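NAD(P)H-hydrate epimerase (Saccharomyces cerevisiae, PDB 1JZT) catalyses the epimerisation of the R and S forms of NAD(P)HX, the hydrated, damaged form of NAD(P)H, so that both can be repaired. Local coordinates at residues F37-A42 / L75-H80; K162-I167 / P188-A193; L195-V200 / T213-G218. One frame throughout, in Å; residues are numbered along the deposited sequence.

Contact 1: F37-A42 / L75-H80; sequences FSVAQA and LVCARH
Different first torsions bring Phe37 and His80 together: in Phe37, CG stands anti to the backbone N (chi1 180°), whereas in His80, CG stands anti to the carbonyl carbon and beside the backbone N. The two rings meet between helices 28-46 and 69-83 of a Rossmann-like alpha/beta fold; the axes of the two short helical segments cross at -49° and come within 7.8 Å of each other. The result is a T-shaped (edge-to-face) pair, with ring centroids of Phe37 and His80 4.9 Å apart and planes at 86°. Phe37 supplies the edge: its CD1 sits above one face of the imidazole, towards the rim, 3.4 Å from His80 ND1. The imidazole is held at its rim as well, since His80 NE2 is hydrogen-bonded to Glu33, a residue of helix 28-46 that also forms a salt bridge with Arg79. Bond and stack together would limit rotation of the ring, and the carboxylate probably polarises it.

Small residues let the helices approach closely at the middle of the crossing. The CA atoms of Ala40 and Cys77 are 5.0 Å apart, and the methyl CB of Ala40 rests 3.6 Å from CB of His80. Val76 contributes at the flank, its CG1 touching the backbone N of Phe37. Deeper in, Cys77 turns its sulfur towards the other helix, where SG lies 3.7 Å from the backbone N of Ala40 and 3.5 Å from Val39 CG1.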
ATOM      1  N   PHE A  37      -4.578   6.997  -3.594  1.00  8.46           N
ATOM      2  CA  PHE A  37      -5.698   6.859  -4.519  1.00  9.34           C
ATOM      3  C   PHE A  37      -5.481   5.605  -5.359  1.00  7.46           C
ATOM      4  O   PHE A  37      -6.398   4.790  -5.533  1.00  7.17           O
ATOM      5  CB  PHE A  37      -5.807   8.075  -5.445  1.00  8.59           C
ATOM      6  CG  PHE A  37      -6.945   7.977  -6.429  1.00 10.42           C
ATOM      7  CD1 PHE A  37      -8.224   8.381  -6.070  1.00 11.50           C
ATOM      8  CD2 PHE A  37      -6.751   7.407  -7.684  1.00 12.38           C
ATOM      9  CE1 PHE A  37      -9.304   8.214  -6.936  1.00 14.56           C
ATOM     10  CE2 PHE A  37      -7.826   7.230  -8.564  1.00 14.06           C
ATOM     11  CZ  PHE A  37      -9.103   7.636  -8.183  1.00 13.02           C
ATOM     12  N   SER A  38      -4.260   5.449  -5.863  1.00  7.19           N
ATOM     13  CA  SER A  38      -3.900   4.292  -6.683  1.00  7.23           C
ATOM     14  C   SER A  38      -4.227   2.985  -5.976  1.00  8.12           C
ATOM     15  O   SER A  38      -4.867   2.103  -6.539  1.00  6.96           O
ATOM     16  CB  SER A  38      -2.402   4.316  -7.012  1.00  8.96           C
ATOM     17  OG  SER A  38      -2.091   5.363  -7.904  1.00  8.66           O
ATOM     18  N   VAL A  39      -3.759   2.860  -4.740  1.00  8.38           N
ATOM     19  CA  VAL A  39      -4.013   1.658  -3.955  1.00  7.78           C
ATOM     20  C   VAL A  39      -5.510   1.385  -3.842  1.00  6.31           C
ATOM     21  O   VAL A  39      -5.954   0.261  -4.041  1.00  4.05           O
ATOM     22  CB  VAL A  39      -3.442   1.779  -2.531  1.00  7.71           C
ATOM     23  CG1 VAL A  39      -3.765   0.515  -1.733  1.00  9.39           C
ATOM     24  CG2 VAL A  39      -1.936   2.001  -2.597  1.00 10.21           C
ATOM     25  N   ALA A  40      -6.289   2.405  -3.495  1.00  5.61           N
ATOM     26  CA  ALA A  40      -7.739   2.244  -3.378  1.00  5.39           C
ATOM     27  C   ALA A  40      -8.348   1.773  -4.702  1.00  5.01           C
ATOM     28  O   ALA A  40      -9.201   0.879  -4.731  1.00  4.68           O
ATOM     29  CB  ALA A  40      -8.370   3.556  -2.963  1.00  5.34           C
ATOM     30  N   GLN A  41      -7.919   2.379  -5.803  1.00  6.24           N
ATOM     31  CA  GLN A  41      -8.436   1.983  -7.112  1.00  8.56           C
ATOM     32  C   GLN A  41      -8.116   0.501  -7.406  1.00  8.63           C
ATOM     33  O   GLN A  41      -8.947  -0.214  -7.969  1.00  9.93           O
ATOM     34  CB  GLN A  41      -7.862   2.906  -8.201  1.00  8.53           C
ATOM     35  CG  GLN A  41      -8.537   2.794  -9.575  1.00 11.63           C
ATOM     36  CD  GLN A  41      -8.121   3.913 -10.527  1.00 11.67           C
ATOM     37  OE1 GLN A  41      -6.937   4.119 -10.775  1.00  9.70           O
ATOM     38  NE2 GLN A  41      -9.100   4.634 -11.065  1.00 12.24           N
ATOM     39  N   ALA A  42      -6.928   0.032  -7.017  1.00  9.36           N
ATOM     40  CA  ALA A  42      -6.539  -1.371  -7.240  1.00  8.42           C
ATOM     41  C   ALA A  42      -7.440  -2.319  -6.447  1.00  9.33           C
ATOM     42  O   ALA A  42      -7.845  -3.379  -6.940  1.00  7.85           O
ATOM     43  CB  ALA A  42      -5.069  -1.596  -6.836  1.00  7.93           C
ATOM     44  N   LEU A  75      -3.451   5.625   4.908  1.00  7.21           N
ATOM     45  CA  LEU A  75      -4.464   6.512   5.480  1.00  7.71           C
ATOM     46  C   LEU A  75      -5.281   7.166   4.362  1.00  8.93           C
ATOM     47  O   LEU A  75      -6.496   7.342   4.492  1.00  9.89           O
ATOM     48  CB  LEU A  75      -3.803   7.590   6.353  1.00  9.64           C
ATOM     49  CG  LEU A  75      -2.973   7.082   7.539  1.00  9.96           C
ATOM     50  CD1 LEU A  75      -2.416   8.257   8.356  1.00 10.92           C
ATOM     51  CD2 LEU A  75      -3.840   6.193   8.405  1.00 12.63           C
ATOM     52  N   VAL A  76      -4.605   7.526   3.273  1.00  7.85           N
ATOM     53  CA  VAL A  76      -5.264   8.132   2.114  1.00  7.72           C
ATOM     54  C   VAL A  76      -6.166   7.071   1.465  1.00  8.73           C
ATOM     55  O   VAL A  76      -7.330   7.324   1.159  1.00  8.03           O
ATOM     56  CB  VAL A  76      -4.230   8.604   1.068  1.00  7.37           C
ATOM     57  CG1 VAL A  76      -4.931   8.984  -0.236  1.00  5.98           C
ATOM     58  CG2 VAL A  76      -3.455   9.796   1.608  1.00  7.10           C
ATOM     59  N   CYS A  77      -5.603   5.886   1.250  1.00  8.55           N
ATOM     60  CA  CYS A  77      -6.324   4.768   0.648  1.00  8.87           C
ATOM     61  C   CYS A  77      -7.646   4.499   1.359  1.00  7.70           C
ATOM     62  O   CYS A  77      -8.677   4.309   0.724  1.00  7.90           O
ATOM     63  CB  CYS A  77      -5.453   3.514   0.706  1.00 12.47           C
ATOM     64  SG  CYS A  77      -6.302   1.989   0.228  1.00 15.74           S
ATOM     65  N   ALA A  78      -7.598   4.470   2.685  1.00  8.47           N
ATOM     66  CA  ALA A  78      -8.774   4.221   3.496  1.00  6.87           C
ATOM     67  C   ALA A  78      -9.904   5.216   3.228  1.00  9.32           C
ATOM     68  O   ALA A  78     -11.077   4.830   3.196  1.00  8.58           O
ATOM     69  CB  ALA A  78      -8.395   4.236   4.972  1.00  8.34           C
ATOM     70  N   ARG A  79      -9.562   6.488   3.043  1.00  8.53           N
ATOM     71  CA  ARG A  79     -10.575   7.519   2.774  1.00  8.72           C
ATOM     72  C   ARG A  79     -11.217   7.308   1.401  1.00  7.71           C
ATOM     73  O   ARG A  79     -12.434   7.417   1.260  1.00  7.63           O
ATOM     74  CB  ARG A  79      -9.943   8.923   2.877  1.00  8.70           C
ATOM     75  CG  ARG A  79     -10.787  10.083   2.301  1.00  8.92           C
ATOM     76  CD  ARG A  79     -10.280  11.434   2.822  1.00  9.53           C
ATOM     77  NE  ARG A  79      -8.821  11.487   2.840  1.00 10.81           N
ATOM     78  CZ  ARG A  79      -8.062  11.700   1.770  1.00  8.70           C
ATOM     79  NH1 ARG A  79      -8.619  11.894   0.579  1.00  8.13           N
ATOM     80  NH2 ARG A  79      -6.739  11.695   1.893  1.00  8.11           N
ATOM     81  N   HIS A  80     -10.414   6.995   0.389  1.00  8.08           N
ATOM     82  CA  HIS A  80     -10.983   6.771  -0.935  1.00  9.85           C
ATOM     83  C   HIS A  80     -11.870   5.530  -0.954  1.00  9.40           C
ATOM     84  O   HIS A  80     -12.907   5.518  -1.612  1.00  9.49           O
ATOM     85  CB  HIS A  80      -9.877   6.678  -1.991  1.00  9.19           C
ATOM     86  CG  HIS A  80      -9.299   8.009  -2.349  1.00 11.68           C
ATOM     87  ND1 HIS A  80      -9.966   8.920  -3.143  1.00 12.40           N
ATOM     88  CD2 HIS A  80      -8.160   8.623  -1.953  1.00 10.05           C
ATOM     89  CE1 HIS A  80      -9.265  10.035  -3.215  1.00 13.31           C
ATOM     90  NE2 HIS A  80      -8.164   9.882  -2.499  1.00 11.94           N
TER

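Contact 2: K162-I167 / P188-A193; sequences KVQNII and PSINPA
A single ordered water grips the carbonyl oxygens of Gln164 and Asn191, donating one hydrogen to each. Its oxygen is 2.9 Å from Asn191 O and 3.0 Å from Gln164 O, so two backbone acceptors that could not bond to each other are joined through the solvent molecule. These are also the residues whose backbones come nearest, with CA of Gln164 and CA of Asn191 6.7 Å apart.

The side chain of Gln164 makes a second crossing beside this bridge. Its CG takes the crowded position between the backbone N and the carbonyl carbon (chi1 63°), and from there the chain runs fully extended, which carries the terminal amide across to the backbone of 189-191. The amide carbon CD of Gln164 stops 3.4 Å from the backbone N of Asn191 and 3.8 Å from Ser189 O. Alongside, Asn165 and Asn191 cross at about a right angle, their amide planes 70° apart, and their OD1 atoms come only to 4.1 Å.

Ile190 turns its side chain away from Gln164 overall, packing on Val157, Leu160 and Cys161 of helix 153-163, about 5 Å from the side chains of Asp138 and Thr176, predicted potassium ligands. Its carbonyl accepts a hydrogen bond from Trp178. The contact thus ties the turn that leaves helix 153-163 to the long connection between the neighbouring parallel strands 169-172 and 194-198, a place where this Rossmann-like sheet uses an extended loop as its crossover and no helix.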
ATOM      1  N   LYS A 162      -0.475 -15.993   9.266  1.00 13.67           N
ATOM      2  CA  LYS A 162      -1.294 -17.128   9.662  1.00 15.05           C
ATOM      3  C   LYS A 162      -2.619 -17.201   8.903  1.00 15.60           C
ATOM      4  O   LYS A 162      -3.162 -18.290   8.705  1.00 15.06           O
ATOM      5  CB  LYS A 162      -1.561 -17.078  11.168  1.00 18.74           C
ATOM      6  CG  LYS A 162      -0.277 -17.105  11.987  1.00 21.69           C
ATOM      7  CD  LYS A 162      -0.511 -16.820  13.456  1.00 26.07           C
ATOM      8  CE  LYS A 162      -1.029 -18.033  14.187  1.00 30.19           C
ATOM      9  NZ  LYS A 162      -1.017 -17.802  15.665  1.00 31.55           N
ATOM     10  N   VAL A 163      -3.137 -16.056   8.469  1.00 14.46           N
ATOM     11  CA  VAL A 163      -4.413 -16.042   7.753  1.00 14.68           C
ATOM     12  C   VAL A 163      -4.329 -15.538   6.313  1.00 14.49           C
ATOM     13  O   VAL A 163      -5.356 -15.380   5.652  1.00 16.32           O
ATOM     14  CB  VAL A 163      -5.456 -15.171   8.495  1.00 15.40           C
ATOM     15  CG1 VAL A 163      -5.591 -15.631   9.939  1.00 15.36           C
ATOM     16  CG2 VAL A 163      -5.050 -13.711   8.432  1.00 15.41           C
ATOM     17  N   GLN A 164      -3.118 -15.315   5.819  1.00 12.25           N
ATOM     18  CA  GLN A 164      -2.937 -14.785   4.467  1.00 12.98           C
ATOM     19  C   GLN A 164      -3.354 -15.716   3.341  1.00 12.91           C
ATOM     20  O   GLN A 164      -3.465 -15.290   2.189  1.00 13.08           O
ATOM     21  CB  GLN A 164      -1.483 -14.346   4.260  1.00 13.32           C
ATOM     22  CG  GLN A 164      -0.467 -15.466   4.345  1.00 15.95           C
ATOM     23  CD  GLN A 164       0.951 -14.975   4.120  1.00 17.30           C
ATOM     24  OE1 GLN A 164       1.905 -15.756   4.156  1.00 16.30           O
ATOM     25  NE2 GLN A 164       1.097 -13.676   3.876  1.00 13.81           N
ATOM     26  N   ASN A 165      -3.584 -16.986   3.661  1.00 14.02           N
ATOM     27  CA  ASN A 165      -4.000 -17.933   2.636  1.00 15.17           C
ATOM     28  C   ASN A 165      -5.521 -18.045   2.605  1.00 14.98           C
ATOM     29  O   ASN A 165      -6.082 -18.721   1.749  1.00 14.00           O
ATOM     30  CB  ASN A 165      -3.357 -19.299   2.883  1.00 18.00           C
ATOM     31  CG  ASN A 165      -1.868 -19.283   2.618  1.00 20.26           C
ATOM     32  OD1 ASN A 165      -1.436 -19.161   1.472  1.00 22.94           O
ATOM     33  ND2 ASN A 165      -1.073 -19.382   3.677  1.00 22.12           N
ATOM     34  N   ILE A 166      -6.185 -17.377   3.544  1.00 13.46           N
ATOM     35  CA  ILE A 166      -7.640 -17.389   3.592  1.00 14.29           C
ATOM     36  C   ILE A 166      -8.169 -15.983   3.306  1.00 14.09           C
ATOM     37  O   ILE A 166      -9.158 -15.818   2.590  1.00 14.16           O
ATOM     38  CB  ILE A 166      -8.173 -17.894   4.967  1.00 15.14           C
ATOM     39  CG1 ILE A 166      -9.670 -17.588   5.097  1.00 17.95           C
ATOM     40  CG2 ILE A 166      -7.414 -17.249   6.105  1.00 21.72           C
ATOM     41  CD1 ILE A 166     -10.524 -18.176   3.985  1.00 22.49           C
ATOM     42  N   ILE A 167      -7.500 -14.975   3.864  1.00 12.17           N
ATOM     43  CA  ILE A 167      -7.875 -13.569   3.664  1.00 13.08           C
ATOM     44  C   ILE A 167      -6.820 -12.923   2.751  1.00 11.66           C
ATOM     45  O   ILE A 167      -5.627 -12.925   3.069  1.00 13.05           O
ATOM     46  CB  ILE A 167      -7.908 -12.801   5.012  1.00 13.86           C
ATOM     47  CG1 ILE A 167      -8.767 -13.550   6.029  1.00 16.49           C
ATOM     48  CG2 ILE A 167      -8.449 -11.385   4.808  1.00 13.67           C
ATOM     49  CD1 ILE A 167     -10.168 -13.834   5.551  1.00 20.67           C
ATOM     50  N   PRO A 188       8.034 -16.492   9.058  1.00 31.08           N
ATOM     51  CA  PRO A 188       7.130 -16.542   7.903  1.00 29.06           C
ATOM     52  C   PRO A 188       7.220 -15.273   7.061  1.00 26.51           C
ATOM     53  O   PRO A 188       7.629 -14.218   7.547  1.00 25.43           O
ATOM     54  CB  PRO A 188       5.758 -16.731   8.545  1.00 28.53           C
ATOM     55  CG  PRO A 188       5.901 -16.003   9.838  1.00 30.03           C
ATOM     56  CD  PRO A 188       7.265 -16.454  10.314  1.00 30.64           C
ATOM     57  N   SER A 189       6.825 -15.390   5.799  1.00 22.86           N
ATOM     58  CA  SER A 189       6.888 -14.282   4.862  1.00 20.42           C
ATOM     59  C   SER A 189       5.513 -13.942   4.279  1.00 19.37           C
ATOM     60  O   SER A 189       4.702 -14.830   4.002  1.00 16.19           O
ATOM     61  CB  SER A 189       7.857 -14.650   3.735  1.00 20.19           C
ATOM     62  OG  SER A 189       8.154 -13.545   2.911  1.00 22.99           O
ATOM     63  N   ILE A 190       5.255 -12.653   4.097  1.00 17.46           N
ATOM     64  CA  ILE A 190       3.991 -12.199   3.526  1.00 16.53           C
ATOM     65  C   ILE A 190       3.860 -12.713   2.091  1.00 14.88           C
ATOM     66  O   ILE A 190       4.811 -12.646   1.306  1.00 15.91           O
ATOM     67  CB  ILE A 190       3.912 -10.645   3.509  1.00 15.72           C
ATOM     68  CG1 ILE A 190       3.848 -10.104   4.940  1.00 17.26           C
ATOM     69  CG2 ILE A 190       2.701 -10.178   2.704  1.00 13.06           C
ATOM     70  CD1 ILE A 190       2.582 -10.462   5.678  1.00 20.62           C
ATOM     71  N   ASN A 191       2.683 -13.244   1.769  1.00 15.17           N
ATOM     72  CA  ASN A 191       2.364 -13.761   0.432  1.00 14.36           C
ATOM     73  C   ASN A 191       1.102 -13.002   0.020  1.00 13.78           C
ATOM     74  O   ASN A 191      -0.018 -13.497   0.165  1.00 13.99           O
ATOM     75  CB  ASN A 191       2.078 -15.266   0.488  1.00 15.78           C
ATOM     76  CG  ASN A 191       1.527 -15.817  -0.829  1.00 18.79           C
ATOM     77  OD1 ASN A 191       1.108 -16.975  -0.899  1.00 22.51           O
ATOM     78  ND2 ASN A 191       1.528 -14.993  -1.871  1.00 16.91           N
ATOM     79  N   PRO A 192       1.273 -11.785  -0.508  1.00 13.41           N
ATOM     80  CA  PRO A 192       0.152 -10.940  -0.931  1.00 13.39           C
ATOM     81  C   PRO A 192      -0.648 -11.422  -2.136  1.00 12.42           C
ATOM     82  O   PRO A 192      -0.089 -11.950  -3.096  1.00 15.05           O
ATOM     83  CB  PRO A 192       0.823  -9.598  -1.187  1.00 12.25           C
ATOM     84  CG  PRO A 192       2.150 -10.010  -1.750  1.00 14.20           C
ATOM     85  CD  PRO A 192       2.564 -11.148  -0.829  1.00 13.67           C
ATOM     86  N   ALA A 193      -1.964 -11.234  -2.078  1.00 12.44           N
ATOM     87  CA  ALA A 193      -2.834 -11.609  -3.189  1.00 11.35           C
ATOM     88  C   ALA A 193      -2.682 -10.524  -4.250  1.00 10.95           C
ATOM     89  O   ALA A 193      -2.866 -10.764  -5.446  1.00  9.79           O
ATOM     90  CB  ALA A 193      -4.291 -11.695  -2.722  1.00 10.48           C
TER
HETATM   91  O   HOH W   1      -2.754 -12.754   0.848  1.00  6.64           O

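Contact 3: L195-V200 / T213-G218; sequences LVSLTV and TTHYVG
Leu195 and His215 lie side by side and point the same way from neighbouring strands, with Leu195 CD2 3.8 Å from His215 NE2. With CG anti to the backbone N (chi1 -167°), the imidazole of His215 rises from the sheet and leans forward toward Ser197, working through its edge. At that edge, close to the ring plane, His215 NE2 meets Ser197 OG in a short hydrogen bond of 2.7 Å, in which either atom could be the donor. Ser197 helps by holding OG beside its backbone N (chi1 -67°), so that the hydroxyl leans back towards the ring. The neighbouring edge atom, His215 CD2, lies 3.4 Å from Leu195 O, a carbonyl that already accepts a hydrogen bond from Tyr216 N at 2.9 Å.

Strands 194-198 and 214-218 run parallel, their directions 25° apart, within the central sheet of the Rossmann-like domain. The backbone ladder starts at Leu195 N, bonded to Thr214 O, continues through Ser197 N and Tyr216 O, and closes where Thr199 N reaches Gly218 O at 2.7 Å, just as the first strand gives way to loop.

Val196 and Tyr216 stand on the sheet face opposite to His215. There, Val196 CG2 comes to 4.4 Å from Tyr216 CB, while the phenol ring leads away from the first strand and its hydroxyl is hydrogen-bonded to Gln46 of helix 28-46. On this face, too, is Leu198, whose backbone N is hydrogen-bonded to the side-chain OD1 of Asp173, a predicted NADPHX-binding residue. Ser197 O is doubly engaged: it accepts the N-H of Gly218 and a CH...O contact from Val217 CA at 3.2 Å, with Val217 CG2 at 3.7 Å.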
ATOM      1  N   LEU A 195      -0.141  -6.907  -5.199  1.00  8.20           N
ATOM      2  CA  LEU A 195       0.989  -6.038  -4.894  1.00  7.38           C
ATOM      3  C   LEU A 195       0.784  -4.776  -5.710  1.00  6.80           C
ATOM      4  O   LEU A 195       0.597  -4.840  -6.920  1.00  6.61           O
ATOM      5  CB  LEU A 195       2.321  -6.686  -5.283  1.00  9.16           C
ATOM      6  CG  LEU A 195       3.542  -5.761  -5.186  1.00 10.55           C
ATOM      7  CD1 LEU A 195       3.759  -5.321  -3.738  1.00 13.02           C
ATOM      8  CD2 LEU A 195       4.776  -6.482  -5.714  1.00 10.64           C
ATOM      9  N   VAL A 196       0.792  -3.627  -5.047  1.00  5.59           N
ATOM     10  CA  VAL A 196       0.626  -2.366  -5.751  1.00  5.82           C
ATOM     11  C   VAL A 196       1.923  -1.594  -5.629  1.00  8.02           C
ATOM     12  O   VAL A 196       2.167  -0.928  -4.617  1.00  8.12           O
ATOM     13  CB  VAL A 196      -0.515  -1.505  -5.164  1.00  5.70           C
ATOM     14  CG1 VAL A 196      -0.645  -0.206  -5.961  1.00  5.75           C
ATOM     15  CG2 VAL A 196      -1.827  -2.279  -5.189  1.00  6.28           C
ATOM     16  N   SER A 197       2.773  -1.720  -6.646  1.00  7.50           N
ATOM     17  CA  SER A 197       4.044  -1.011  -6.655  1.00  8.52           C
ATOM     18  C   SER A 197       3.732   0.466  -6.872  1.00  8.17           C
ATOM     19  O   SER A 197       2.815   0.809  -7.617  1.00  9.22           O
ATOM     20  CB  SER A 197       4.940  -1.528  -7.786  1.00  9.23           C
ATOM     21  OG  SER A 197       5.336  -2.876  -7.548  1.00 10.29           O
ATOM     22  N   LEU A 198       4.484   1.336  -6.209  1.00  8.76           N
ATOM     23  CA  LEU A 198       4.276   2.768  -6.341  1.00  9.72           C
ATOM     24  C   LEU A 198       5.457   3.424  -7.053  1.00 10.06           C
ATOM     25  O   LEU A 198       6.616   3.147  -6.740  1.00  9.29           O
ATOM     26  CB  LEU A 198       4.056   3.398  -4.959  1.00 10.34           C
ATOM     27  CG  LEU A 198       2.782   2.955  -4.232  1.00 12.57           C
ATOM     28  CD1 LEU A 198       2.722   3.606  -2.857  1.00 15.59           C
ATOM     29  CD2 LEU A 198       1.557   3.348  -5.058  1.00 14.15           C
ATOM     30  N   THR A 199       5.133   4.284  -8.019  1.00 10.08           N
ATOM     31  CA  THR A 199       6.113   5.005  -8.838  1.00 12.12           C
ATOM     32  C   THR A 199       6.746   4.039  -9.833  1.00 11.76           C
ATOM     33  O   THR A 199       6.602   4.197 -11.047  1.00 10.74           O
ATOM     34  CB  THR A 199       7.223   5.668  -7.970  1.00 12.57           C
ATOM     35  OG1 THR A 199       6.624   6.580  -7.039  1.00 14.20           O
ATOM     36  CG2 THR A 199       8.197   6.438  -8.845  1.00 15.34           C
ATOM     37  N   VAL A 200       7.431   3.030  -9.304  1.00 11.84           N
ATOM     38  CA  VAL A 200       8.083   2.013 -10.118  1.00 11.77           C
ATOM     39  C   VAL A 200       8.337   0.819  -9.200  1.00 11.24           C
ATOM     40  O   VAL A 200       8.653   0.989  -8.032  1.00 12.12           O
ATOM     41  CB  VAL A 200       9.417   2.547 -10.715  1.00 13.51           C
ATOM     42  CG1 VAL A 200      10.341   2.992  -9.593  1.00 14.34           C
ATOM     43  CG2 VAL A 200      10.081   1.479 -11.569  1.00 13.88           C
ATOM     44  N   THR A 213      -0.236 -13.858  -7.038  1.00 16.09           N
ATOM     45  CA  THR A 213      -0.317 -12.410  -6.847  1.00 14.87           C
ATOM     46  C   THR A 213      -0.569 -11.589  -8.106  1.00 13.59           C
ATOM     47  O   THR A 213       0.115 -11.766  -9.116  1.00 12.14           O
ATOM     48  CB  THR A 213       0.999 -11.901  -6.233  1.00 16.12           C
ATOM     49  OG1 THR A 213       1.381 -12.770  -5.161  1.00 14.62           O
ATOM     50  CG2 THR A 213       0.839 -10.480  -5.702  1.00 16.01           C
ATOM     51  N   THR A 214      -1.547 -10.687  -8.042  1.00 11.16           N
ATOM     52  CA  THR A 214      -1.819  -9.811  -9.173  1.00 11.56           C
ATOM     53  C   THR A 214      -0.946  -8.573  -8.922  1.00 11.44           C
ATOM     54  O   THR A 214      -0.911  -8.060  -7.801  1.00 12.28           O
ATOM     55  CB  THR A 214      -3.306  -9.411  -9.238  1.00 12.48           C
ATOM     56  OG1 THR A 214      -4.109 -10.583  -9.421  1.00 13.74           O
ATOM     57  CG2 THR A 214      -3.549  -8.461 -10.403  1.00 13.12           C
ATOM     58  N   HIS A 215      -0.245  -8.104  -9.951  1.00  8.97           N
ATOM     59  CA  HIS A 215       0.655  -6.960  -9.814  1.00  9.90           C
ATOM     60  C   HIS A 215       0.165  -5.707 -10.539  1.00  8.91           C
ATOM     61  O   HIS A 215      -0.148  -5.732 -11.734  1.00  9.71           O
ATOM     62  CB  HIS A 215       2.054  -7.342 -10.336  1.00 10.54           C
ATOM     63  CG  HIS A 215       3.141  -6.367  -9.979  1.00 12.11           C
ATOM     64  ND1 HIS A 215       4.381  -6.388 -10.587  1.00 10.83           N
ATOM     65  CD2 HIS A 215       3.195  -5.373  -9.059  1.00 11.54           C
ATOM     66  CE1 HIS A 215       5.149  -5.452 -10.056  1.00 13.05           C
ATOM     67  NE2 HIS A 215       4.452  -4.822  -9.125  1.00 11.30           N
ATOM     68  N   TYR A 216       0.100  -4.616  -9.785  1.00  9.41           N
ATOM     69  CA  TYR A 216      -0.302  -3.309 -10.290  1.00  8.33           C
ATOM     70  C   TYR A 216       0.799  -2.308  -9.960  1.00  9.87           C
ATOM     71  O   TYR A 216       1.547  -2.480  -8.988  1.00  8.49           O
ATOM     72  CB  TYR A 216      -1.573  -2.811  -9.594  1.00 10.16           C
ATOM     73  CG  TYR A 216      -2.866  -3.515  -9.937  1.00 10.00           C
ATOM     74  CD1 TYR A 216      -3.551  -3.220 -11.112  1.00 12.27           C
ATOM     75  CD2 TYR A 216      -3.442  -4.421  -9.049  1.00 10.12           C
ATOM     76  CE1 TYR A 216      -4.791  -3.804 -11.394  1.00 13.88           C
ATOM     77  CE2 TYR A 216      -4.677  -5.011  -9.316  1.00 12.54           C
ATOM     78  CZ  TYR A 216      -5.343  -4.694 -10.490  1.00 13.81           C
ATOM     79  OH  TYR A 216      -6.566  -5.256 -10.742  1.00 15.28           O
ATOM     80  N   VAL A 217       0.903  -1.262 -10.772  1.00  9.02           N
ATOM     81  CA  VAL A 217       1.855  -0.193 -10.502  1.00  8.14           C
ATOM     82  C   VAL A 217       0.989   1.065 -10.430  1.00  8.84           C
ATOM     83  O   VAL A 217       0.024   1.205 -11.187  1.00 10.18           O
ATOM     84  CB  VAL A 217       2.922  -0.026 -11.620  1.00  8.88           C
ATOM     85  CG1 VAL A 217       2.286   0.412 -12.927  1.00  9.70           C
ATOM     86  CG2 VAL A 217       3.968   0.984 -11.171  1.00  8.27           C
ATOM     87  N   GLY A 218       1.322   1.958  -9.504  1.00  8.88           N
ATOM     88  CA  GLY A 218       0.555   3.180  -9.324  1.00 10.24           C
ATOM     89  C   GLY A 218       1.450   4.391  -9.145  1.00 11.51           C
ATOM     90  O   GLY A 218       2.671   4.260  -9.085  1.00 11.73           O
TER

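How the contacts relate
Contact 3 touches both of the others, whereas contacts 1 and 2 stay apart, with centres 21 Å from each other and nearest atoms about 9 Å. Helix 28-46 of contact 1 lies on the sheet face carrying Val196, where Ala42 CB meets Val196 CG2 at 3.7 Å. Segment 188-193 leads along the chain into 195-200 and is also bonded to the other strand of contact 3: Ala193 O accepts a probable hydrogen bond from Thr214 N at 2.9 Å, and Pro192 O another from the Thr213 hydroxyl. The predicted substrate site adjoins contacts 1 and 3, for the side chain of Asp73 is about 5 Å from that of Val39 and about 3 Å from that of Leu198. Contact 2 borders the predicted potassium site instead.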